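Local coordinates for cytosolic iron-sulfur protein assembly protein 1 (Saccharomyces cerevisiae, PDB 2HES) that serves as an essential component of the cytosolic iron-sulfur protein assembly machinery, required for the maturation of iron-sulfur proteins outside the mitochondria, at residues 150-155 and 174-179; 210-215 and 235-240; 144-149 and 183-188. All blocks are in the same frame, centred on the assembly; numbering follows the deposited sequence.

Contact 1. Residues 150-155 and 174-179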
loop_
_atom_site.group_PDB
_atom_site.type_symbol
_atom_site.label_atom_id
_atom_site.label_comp_id
_atom_site.label_asym_id
_atom_site.label_seq_id
_atom_site.Cartn_x
_atom_site.Cartn_y
_atom_site.Cartn_z
ATOM N N GLN A 150 -4.985 -5.008 18.387
ATOM C CA GLN A 150 -3.930 -5.992 18.672
ATOM C C GLN A 150 -4.510 -7.384 18.548
ATOM O O GLN A 150 -4.887 -8.003 19.545
ATOM C CB GLN A 150 -3.366 -5.726 20.084
ATOM C CG GLN A 150 -2.765 -4.345 20.235
ATOM C CD GLN A 150 -2.016 -4.173 21.537
ATOM O OE1 GLN A 150 -2.443 -3.418 22.411
ATOM N NE2 GLN A 150 -0.910 -4.901 21.690
ATOM N N GLU A 151 -4.607 -7.887 17.317
ATOM C CA GLU A 151 -5.075 -9.269 17.108
ATOM C C GLU A 151 -4.102 -10.133 16.331
ATOM O O GLU A 151 -4.070 -11.376 16.526
ATOM C CB GLU A 151 -6.460 -9.318 16.458
ATOM C CG GLU A 151 -7.563 -8.506 17.195
ATOM C CD GLU A 151 -7.750 -8.882 18.669
ATOM O OE1 GLU A 151 -7.795 -10.090 19.010
ATOM O OE2 GLU A 151 -7.873 -7.949 19.495
ATOM N N HIS A 152 -3.311 -9.496 15.467
ATOM C CA HIS A 152 -2.261 -10.186 14.712
ATOM C C HIS A 152 -1.321 -10.792 15.747
ATOM O O HIS A 152 -1.196 -10.272 16.864
ATOM C CB HIS A 152 -1.506 -9.251 13.735
ATOM C CG HIS A 152 -2.257 -9.000 12.459
ATOM N ND1 HIS A 152 -2.521 -10.002 11.546
ATOM C CD2 HIS A 152 -2.820 -7.873 11.957
ATOM C CE1 HIS A 152 -3.211 -9.495 10.533
ATOM N NE2 HIS A 152 -3.420 -8.218 10.765
ATOM N N SER A 153 -0.718 -11.907 15.392
ATOM C CA SER A 153 0.221 -12.560 16.308
ATOM C C SER A 153 1.673 -12.326 15.938
ATOM O O SER A 153 2.587 -12.806 16.670
ATOM C CB SER A 153 -0.078 -14.062 16.371
ATOM O OG SER A 153 0.205 -14.653 15.116
ATOM N N GLN A 154 1.904 -11.657 14.809
ATOM C CA GLN A 154 3.244 -11.255 14.320
ATOM C C GLN A 154 3.236 -9.865 13.687
ATOM O O GLN A 154 2.145 -9.263 13.509
ATOM C CB GLN A 154 3.834 -12.273 13.320
ATOM C CG GLN A 154 4.041 -13.683 13.860
ATOM C CD GLN A 154 5.137 -13.774 14.909
ATOM O OE1 GLN A 154 6.206 -13.136 14.805
ATOM N NE2 GLN A 154 4.881 -14.578 15.935
ATOM N N ASP A 155 4.449 -9.357 13.389
ATOM C CA ASP A 155 4.759 -8.132 12.592
ATOM C C ASP A 155 3.641 -7.851 11.544
ATOM O O ASP A 155 3.330 -8.678 10.693
ATOM C CB ASP A 155 6.174 -8.366 11.995
ATOM C CG ASP A 155 6.635 -7.348 10.915
ATOM O OD1 ASP A 155 6.273 -6.125 10.861
ATOM O OD2 ASP A 155 7.485 -7.790 10.096
ATOM N N ASP A 174 2.142 -13.054 10.187
ATOM C CA ASP A 174 1.411 -14.208 10.758
ATOM C C ASP A 174 0.637 -14.988 9.691
ATOM O O ASP A 174 -0.092 -15.923 10.007
ATOM C CB ASP A 174 0.529 -13.832 11.941
ATOM C CG ASP A 174 -0.672 -12.973 11.538
ATOM O OD1 ASP A 174 -0.884 -12.859 10.325
ATOM O OD2 ASP A 174 -1.388 -12.491 12.449
ATOM N N ASP A 175 0.828 -14.592 8.444
ATOM C CA ASP A 175 0.254 -15.253 7.239
ATOM C C ASP A 175 -1.222 -14.927 6.975
ATOM O O ASP A 175 -1.838 -15.505 6.044
ATOM C CB ASP A 175 0.406 -16.788 7.265
ATOM C CG ASP A 175 1.844 -17.252 7.454
ATOM O OD1 ASP A 175 2.794 -16.462 7.305
ATOM O OD2 ASP A 175 2.007 -18.458 7.729
ATOM N N THR A 176 -1.759 -14.000 7.759
ATOM C CA THR A 176 -3.168 -13.587 7.579
ATOM C C THR A 176 -3.330 -12.147 7.104
ATOM O O THR A 176 -2.403 -11.327 7.159
ATOM C CB THR A 176 -4.013 -13.776 8.845
ATOM O OG1 THR A 176 -3.684 -12.752 9.816
ATOM C CG2 THR A 176 -3.786 -15.174 9.437
ATOM N N VAL A 177 -4.479 -11.911 6.473
ATOM C CA VAL A 177 -5.016 -10.560 6.316
ATOM C C VAL A 177 -6.183 -10.456 7.327
ATOM O O VAL A 177 -6.988 -11.386 7.444
ATOM C CB VAL A 177 -5.535 -10.319 4.885
ATOM C CG1 VAL A 177 -6.273 -8.954 4.814
ATOM C CG2 VAL A 177 -4.396 -10.386 3.876
ATOM N N ARG A 178 -6.279 -9.326 8.047
ATOM C CA ARG A 178 -7.419 -9.070 8.912
ATOM C C ARG A 178 -8.195 -7.885 8.366
ATOM O O ARG A 178 -7.606 -6.933 7.840
ATOM C CB ARG A 178 -7.016 -8.822 10.377
ATOM C CG ARG A 178 -6.688 -10.150 11.061
ATOM C CD ARG A 178 -6.371 -9.938 12.529
ATOM N NE ARG A 178 -6.041 -11.213 13.126
ATOM C CZ ARG A 178 -6.808 -11.935 13.917
ATOM N NH1 ARG A 178 -8.023 -11.521 14.274
ATOM N NH2 ARG A 178 -6.329 -13.112 14.338
ATOM N N ILE A 179 -9.507 -7.969 8.502
ATOM C CA ILE A 179 -10.408 -6.888 8.063
ATOM C C ILE A 179 -10.948 -6.254 9.312
ATOM O O ILE A 179 -11.405 -6.967 10.233
ATOM C CB ILE A 179 -11.592 -7.465 7.168
ATOM C CG1 ILE A 179 -11.106 -8.294 5.975
ATOM C CG2 ILE A 179 -12.529 -6.297 6.706
ATOM C CD1 ILE A 179 -10.198 -7.515 5.032
#
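His152 and Asp174 form the tight centre. The histidine comes from the loop before strand 156-161, the aspartate from the turn leading to strand 177-183. His152 ND1 donates a hydrogen bond to Asp174 OD2 (2.9 Å); OD2 lies in the plane of the imidazole, while ND1 comes to it from the syn side, about 31° out of the carboxylate plane. The Ser153 amide N approaches the anti side of Asp174 OD2 at 3.1 Å, so one oxygen holds two loop donors. Asp174 OD1 accepts from Thr176 N at 2.9 Å, closing an Asx turn, and from Thr176 OG1 at 2.8 Å. With CG between backbone N and carbonyl carbon (chi1 69°), the carboxylate is turned so that OD2 faces the loop donors and OD1 those of Thr176. Arg178 CD lies over one face of the imidazole, a CH-pi contact 3.8 Å from the His152 ring centroid, and Ser170 OG hydrogen-bonds NE2.

Toward solvent the fit slackens. Glu151 CB rests on a face of the Arg178 guanidinium, 3.5 Å from NH1, but the glutamate chain then bends off. Gln154 lends only the near part of its chain, CB (3.6 Å from Asp174 N) and CG, before its amide leads away. With an alanine in place of Asp174, His152 ND1, Ser153 N and both Thr176 donors would probably lose their acceptors, leaving the imidazole held at NE2 by Ser170 but freer to turn. This is consistent with the His-Ser-Asp network of WD40 repeats; four donors around one carboxylate would be expected to favour its ionised form and fix its rotation.

Contact 2. Residues 210-215 and 235-240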
loop_
_atom_site.group_PDB
_atom_site.type_symbol
_atom_site.label_atom_id
_atom_site.label_comp_id
_atom_site.label_asym_id
_atom_site.label_seq_id
_atom_site.Cartn_x
_atom_site.Cartn_y
_atom_site.Cartn_z
ATOM N N GLY A 210 -20.117 -2.048 -5.145
ATOM C CA GLY A 210 -20.936 -3.092 -4.499
ATOM C C GLY A 210 -20.121 -3.903 -3.507
ATOM O O GLY A 210 -19.174 -3.377 -2.866
ATOM N N VAL A 211 -20.475 -5.180 -3.378
ATOM C CA VAL A 211 -19.886 -6.032 -2.339
ATOM C C VAL A 211 -18.388 -6.236 -2.577
ATOM O O VAL A 211 -17.898 -6.183 -3.719
ATOM C CB VAL A 211 -20.643 -7.368 -2.199
ATOM C CG1 VAL A 211 -22.134 -7.082 -1.819
ATOM C CG2 VAL A 211 -20.528 -8.175 -3.515
ATOM N N PHE A 212 -17.665 -6.524 -1.498
ATOM C CA PHE A 212 -16.201 -6.311 -1.476
ATOM C C PHE A 212 -15.394 -7.504 -1.949
ATOM O O PHE A 212 -15.786 -8.648 -1.759
ATOM C CB PHE A 212 -15.712 -5.998 -0.047
ATOM C CG PHE A 212 -16.643 -5.111 0.742
ATOM C CD1 PHE A 212 -16.943 -3.809 0.309
ATOM C CD2 PHE A 212 -17.229 -5.590 1.915
ATOM C CE1 PHE A 212 -17.802 -3.003 1.038
ATOM C CE2 PHE A 212 -18.106 -4.771 2.675
ATOM C CZ PHE A 212 -18.387 -3.484 2.212
ATOM N N ARG A 213 -14.239 -7.212 -2.548
ATOM C CA ARG A 213 -13.200 -8.255 -2.740
ATOM C C ARG A 213 -11.849 -7.635 -2.443
ATOM O O ARG A 213 -11.735 -6.400 -2.346
ATOM C CB ARG A 213 -13.185 -8.801 -4.171
ATOM C CG ARG A 213 -14.476 -9.515 -4.546
ATOM C CD ARG A 213 -14.252 -10.303 -5.842
ATOM N NE ARG A 213 -13.980 -9.401 -6.970
ATOM C CZ ARG A 213 -13.760 -9.814 -8.212
ATOM N NH1 ARG A 213 -13.774 -11.127 -8.504
ATOM N NH2 ARG A 213 -13.544 -8.930 -9.171
ATOM N N LEU A 214 -10.846 -8.487 -2.267
ATOM C CA LEU A 214 -9.506 -7.980 -1.929
ATOM C C LEU A 214 -8.474 -8.891 -2.586
ATOM O O LEU A 214 -8.714 -10.107 -2.619
ATOM C CB LEU A 214 -9.332 -8.053 -0.396
ATOM C CG LEU A 214 -8.018 -7.619 0.199
ATOM C CD1 LEU A 214 -8.218 -6.223 0.763
ATOM C CD2 LEU A 214 -7.510 -8.595 1.279
ATOM N N CYS A 215 -7.357 -8.346 -3.099
ATOM C CA CYS A 215 -6.252 -9.245 -3.500
ATOM C C CYS A 215 -5.085 -9.072 -2.556
ATOM O O CYS A 215 -4.889 -7.999 -1.926
ATOM C CB CYS A 215 -5.818 -8.995 -4.942
ATOM S SG CYS A 215 -5.129 -7.314 -5.250
ATOM N N ASP A 235 -22.378 -10.531 13.365
ATOM C CA ASP A 235 -21.992 -9.274 12.736
ATOM C C ASP A 235 -20.515 -9.304 12.310
ATOM O O ASP A 235 -19.896 -8.284 12.086
ATOM C CB ASP A 235 -22.280 -8.101 13.669
ATOM C CG ASP A 235 -22.599 -6.831 12.927
ATOM O OD1 ASP A 235 -22.483 -6.830 11.679
ATOM O OD2 ASP A 235 -22.958 -5.826 13.588
ATOM N N GLN A 236 -19.975 -10.504 12.219
ATOM C CA GLN A 236 -18.659 -10.740 11.669
ATOM C C GLN A 236 -18.851 -10.946 10.182
ATOM O O GLN A 236 -19.979 -11.205 9.747
ATOM C CB GLN A 236 -18.125 -12.024 12.251
ATOM C CG GLN A 236 -17.736 -11.917 13.738
ATOM C CD GLN A 236 -16.343 -11.320 13.870
ATOM O OE1 GLN A 236 -16.206 -10.214 14.327
ATOM N NE2 GLN A 236 -15.316 -12.038 13.384
ATOM N N GLN A 237 -17.763 -10.861 9.421
ATOM C CA GLN A 237 -17.858 -11.011 7.961
ATOM C C GLN A 237 -17.326 -12.349 7.537
ATOM O O GLN A 237 -16.242 -12.751 7.974
ATOM C CB GLN A 237 -17.051 -9.924 7.253
ATOM C CG GLN A 237 -17.613 -8.496 7.478
ATOM C CD GLN A 237 -16.901 -7.427 6.665
ATOM O OE1 GLN A 237 -15.863 -7.680 6.051
ATOM N NE2 GLN A 237 -17.479 -6.198 6.657
ATOM N N GLU A 238 -18.062 -13.013 6.655
ATOM C CA GLU A 238 -17.623 -14.267 6.070
ATOM C C GLU A 238 -16.909 -13.948 4.778
ATOM O O GLU A 238 -17.433 -13.247 3.933
ATOM C CB GLU A 238 -18.813 -15.183 5.820
ATOM C CG GLU A 238 -19.655 -15.380 7.081
ATOM C CD GLU A 238 -20.599 -16.564 7.020
ATOM O OE1 GLU A 238 -20.638 -17.282 5.979
ATOM O OE2 GLU A 238 -21.324 -16.768 8.020
ATOM N N TRP A 239 -15.704 -14.475 4.634
ATOM C CA TRP A 239 -14.879 -14.196 3.468
ATOM C C TRP A 239 -14.226 -15.537 3.018
ATOM O O TRP A 239 -13.883 -16.381 3.892
ATOM C CB TRP A 239 -13.869 -13.105 3.919
ATOM C CG TRP A 239 -13.452 -12.228 2.913
ATOM C CD1 TRP A 239 -12.796 -12.638 1.812
ATOM C CD2 TRP A 239 -13.562 -10.765 2.801
ATOM N NE1 TRP A 239 -12.496 -11.578 1.020
ATOM C CE2 TRP A 239 -12.946 -10.427 1.577
ATOM C CE3 TRP A 239 -14.137 -9.720 3.582
ATOM C CZ2 TRP A 239 -12.847 -9.130 1.107
ATOM C CZ3 TRP A 239 -14.027 -8.402 3.097
ATOM C CH2 TRP A 239 -13.396 -8.140 1.853
ATOM N N VAL A 240 -14.093 -15.768 1.704
ATOM C CA VAL A 240 -13.366 -16.976 1.197
ATOM C C VAL A 240 -12.357 -16.543 0.151
ATOM O O VAL A 240 -12.511 -15.489 -0.407
ATOM C CB VAL A 240 -14.294 -18.053 0.575
ATOM C CG1 VAL A 240 -15.244 -18.587 1.668
ATOM C CG2 VAL A 240 -15.017 -17.521 -0.746
#
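Trp239 drives the benzo end of its indole against residues 212-214, and most of the buried surface belongs to it and Phe212. Trp239 CH2 meets Phe212 CB at 3.7 Å, while its CZ2 lies 4.0 Å from Leu214 CB and equally far from Arg213 CA. Thus the rim of the six-membered ring abuts the backbone where Arg213 joins Leu214, both Arg213 C and Leu214 N lying near the indole plane. Phe212 and Leu214 reach the same side of the sheet, and the indole end fits against the main chain between them. The Phe212 ring extends past the tryptophan toward Gln237, with CE2 4.3 Å from NE2, and packs edge-to-face with His162. Arg213 starts away from the tryptophan, and its guanidinium forms a salt bridge with Asp206.

The two strands are not neighbours: 223-231 runs between them, and the closest CA atoms, those of Arg213 and Trp239, are 8.8 Å apart. Trp239 therefore reaches across this intervening strand on one face of the sheet. Ile179 and Leu193 of the preceding blade pack against that face, Ile179 on Trp239, Leu193 on Leu214 and Trp239. Such apolar layers between four-stranded antiparallel blades are characteristic of the WD40 beta-propeller.

Contact 3. Residues 144-149 and 183-188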
loop_
_atom_site.group_PDB
_atom_site.type_symbol
_atom_site.label_atom_id
_atom_site.label_comp_id
_atom_site.label_asym_id
_atom_site.label_seq_id
_atom_site.Cartn_x
_atom_site.Cartn_y
_atom_site.Cartn_z
ATOM N N GLU A 144 -5.914 12.251 17.205
ATOM C CA GLU A 144 -6.450 11.578 18.392
ATOM C C GLU A 144 -6.449 10.084 18.161
ATOM O O GLU A 144 -7.007 9.628 17.187
ATOM C CB GLU A 144 -7.890 11.999 18.624
ATOM C CG GLU A 144 -8.446 11.448 19.916
ATOM C CD GLU A 144 -9.904 11.778 20.123
ATOM O OE1 GLU A 144 -10.395 12.757 19.531
ATOM O OE2 GLU A 144 -10.567 11.058 20.893
ATOM N N CYS A 145 -5.846 9.323 19.063
ATOM C CA CYS A 145 -5.835 7.881 18.888
ATOM C C CYS A 145 -7.163 7.334 19.321
ATOM O O CYS A 145 -7.544 7.469 20.499
ATOM C CB CYS A 145 -4.710 7.227 19.691
ATOM S SG CYS A 145 -4.763 5.452 19.451
ATOM N N ILE A 146 -7.897 6.720 18.396
ATOM C CA ILE A 146 -9.214 6.237 18.796
ATOM C C ILE A 146 -9.300 4.720 19.019
ATOM O O ILE A 146 -10.223 4.218 19.676
ATOM C CB ILE A 146 -10.291 6.679 17.843
ATOM C CG1 ILE A 146 -9.972 6.238 16.436
ATOM C CG2 ILE A 146 -10.480 8.192 17.898
ATOM C CD1 ILE A 146 -11.212 6.137 15.555
ATOM N N SER A 147 -8.361 3.983 18.434
ATOM C CA SER A 147 -8.296 2.537 18.676
ATOM C C SER A 147 -6.891 1.974 18.533
ATOM O O SER A 147 -6.077 2.480 17.749
ATOM C CB SER A 147 -9.258 1.788 17.750
ATOM O OG SER A 147 -9.240 0.428 18.113
ATOM N N VAL A 148 -6.611 0.958 19.335
ATOM C CA VAL A 148 -5.339 0.237 19.303
ATOM C C VAL A 148 -5.692 -1.232 19.107
ATOM O O VAL A 148 -6.287 -1.863 20.010
ATOM C CB VAL A 148 -4.544 0.432 20.598
ATOM C CG1 VAL A 148 -3.283 -0.431 20.560
ATOM C CG2 VAL A 148 -4.114 1.877 20.754
ATOM N N LEU A 149 -5.331 -1.771 17.937
ATOM C CA LEU A 149 -5.919 -3.015 17.447
ATOM C C LEU A 149 -4.845 -4.086 17.439
ATOM O O LEU A 149 -3.892 -4.029 16.637
ATOM C CB LEU A 149 -6.435 -2.807 16.041
ATOM C CG LEU A 149 -7.575 -1.805 15.969
ATOM C CD1 LEU A 149 -7.802 -1.414 14.541
ATOM C CD2 LEU A 149 -8.838 -2.434 16.656
ATOM N N TYR A 183 -18.151 -0.011 14.645
ATOM C CA TYR A 183 -19.512 0.371 14.999
ATOM C C TYR A 183 -19.389 1.504 16.002
ATOM O O TYR A 183 -18.985 1.277 17.141
ATOM C CB TYR A 183 -20.297 -0.826 15.548
ATOM C CG TYR A 183 -20.633 -1.792 14.438
ATOM C CD1 TYR A 183 -21.777 -1.616 13.649
ATOM C CD2 TYR A 183 -19.784 -2.857 14.136
ATOM C CE1 TYR A 183 -22.067 -2.488 12.600
ATOM C CE2 TYR A 183 -20.066 -3.733 13.089
ATOM C CZ TYR A 183 -21.207 -3.540 12.332
ATOM O OH TYR A 183 -21.485 -4.408 11.303
ATOM N N ASP A 184 -19.655 2.725 15.541
ATOM C CA ASP A 184 -19.524 3.937 16.369
ATOM C C ASP A 184 -18.149 4.011 17.038
ATOM O O ASP A 184 -18.045 4.051 18.273
ATOM C CB ASP A 184 -20.662 4.009 17.408
ATOM C CG ASP A 184 -20.856 5.415 17.998
ATOM O OD1 ASP A 184 -20.836 6.425 17.247
ATOM O OD2 ASP A 184 -21.044 5.511 19.226
ATOM N N ASP A 185 -17.102 4.002 16.208
ATOM C CA ASP A 185 -15.701 4.128 16.651
ATOM C C ASP A 185 -15.172 2.960 17.488
ATOM O O ASP A 185 -13.990 2.947 17.843
ATOM C CB ASP A 185 -15.447 5.472 17.354
ATOM C CG ASP A 185 -16.079 6.647 16.619
ATOM O OD1 ASP A 185 -15.334 7.395 15.942
ATOM O OD2 ASP A 185 -17.323 6.818 16.721
ATOM N N ASP A 186 -16.037 1.996 17.802
ATOM C CA ASP A 186 -15.593 0.711 18.339
ATOM C C ASP A 186 -15.042 -0.094 17.167
ATOM O O ASP A 186 -15.810 -0.817 16.540
ATOM C CB ASP A 186 -16.765 -0.059 18.955
ATOM C CG ASP A 186 -16.337 -1.388 19.621
ATOM O OD1 ASP A 186 -15.131 -1.737 19.606
ATOM O OD2 ASP A 186 -17.219 -2.089 20.194
ATOM N N TRP A 187 -13.739 0.019 16.908
ATOM C CA TRP A 187 -13.066 -0.734 15.821
ATOM C C TRP A 187 -12.744 -2.146 16.265
ATOM O O TRP A 187 -12.127 -2.340 17.320
ATOM C CB TRP A 187 -11.758 -0.023 15.395
ATOM C CG TRP A 187 -11.999 1.148 14.558
ATOM C CD1 TRP A 187 -12.194 2.436 14.976
ATOM C CD2 TRP A 187 -12.133 1.159 13.129
ATOM N NE1 TRP A 187 -12.442 3.246 13.887
ATOM C CE2 TRP A 187 -12.411 2.483 12.747
ATOM C CE3 TRP A 187 -12.058 0.169 12.143
ATOM C CZ2 TRP A 187 -12.600 2.848 11.415
ATOM C CZ3 TRP A 187 -12.227 0.536 10.827
ATOM C CH2 TRP A 187 -12.506 1.862 10.477
ATOM N N GLU A 188 -13.127 -3.147 15.473
ATOM C CA GLU A 188 -12.750 -4.505 15.796
ATOM C C GLU A 188 -12.495 -5.299 14.549
ATOM O O GLU A 188 -12.797 -4.822 13.456
ATOM C CB GLU A 188 -13.804 -5.188 16.646
ATOM C CG GLU A 188 -15.174 -5.163 16.054
ATOM C CD GLU A 188 -16.179 -5.793 16.995
ATOM O OE1 GLU A 188 -15.791 -6.737 17.721
ATOM O OE2 GLU A 188 -17.343 -5.349 17.007
#
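Ile146 is the first residue of strand 144-149 to touch Trp187, the aromatic side chain at the start of strand 186-193. Its CG1 branch lies between the backbone N and carbonyl carbon (chi1 56°), which sends Ile146 CD1 to the pyrrole part of the indole, 3.6 Å from Trp187 NE1 and 3.9 Å from Trp187 CD1. The methyl meets the ring obliquely. Ile146 CD1 also comes within 4.3 Å of Asp185 OD1, on the type I' turn from Tyr183 to Asp186 that joins strands 177-183 and 186-193; paired backbone bonds between Tyr183 and Asp186 close this hairpin.

Next comes Ser147, which also points toward the facing segment. Two successive residues can do so because Ile146 and Ser147 both pair with Ile133 in a classic beta bulge, interrupting the usual alternation of the strand. Ser147 turns OG anti to the backbone N (chi1 -175°) and lays it 3.7 Å from Trp187 CB, a van der Waals contact at the root of the indole.

Past Val148, Leu149 continues the wall. Leu149 CD2 meets the backbone at Trp187 O, 3.4 Å away, and lies 4.0 Å from Trp187 CB, while the leucine also packs on Trp180. Trp187 is thus lined by isoleucine at its pyrrole end, and by serine and leucine near its CB; the ring of Trp161 meets it with planes nearly perpendicular.

The segments belong to different sheets. Strand 144-149 is the outermost strand of one blade, 186-193 that of the next, and their short axes run at 31° in the same sense, 7.3 Å apart at closest. Side-chain packing between the outer strands of successive twisted blades is characteristic of the WD40 beta-propeller.

All three contacts are partly buried but differ in role. Contact 1, its centre about 16 Å from the chain centre, is polar and joins a loop to a turn of one blade. Contact 2 is apolar and lies within the following blade, reaching across the strand between its two segments. Contact 3, its centre about 21 Å from the chain centre, is mainly apolar but joins two blades at their outer strands; contact 1 nests inside the chain loop that contact 3 closes. The strand of Val177 and Ile179 links the first two: Val177 packs on Leu214, Ile179 on Gln237 and Trp239. Between contacts 2 and 3, Asp235 OD1 and Tyr183 OH make a weak hydrogen bond.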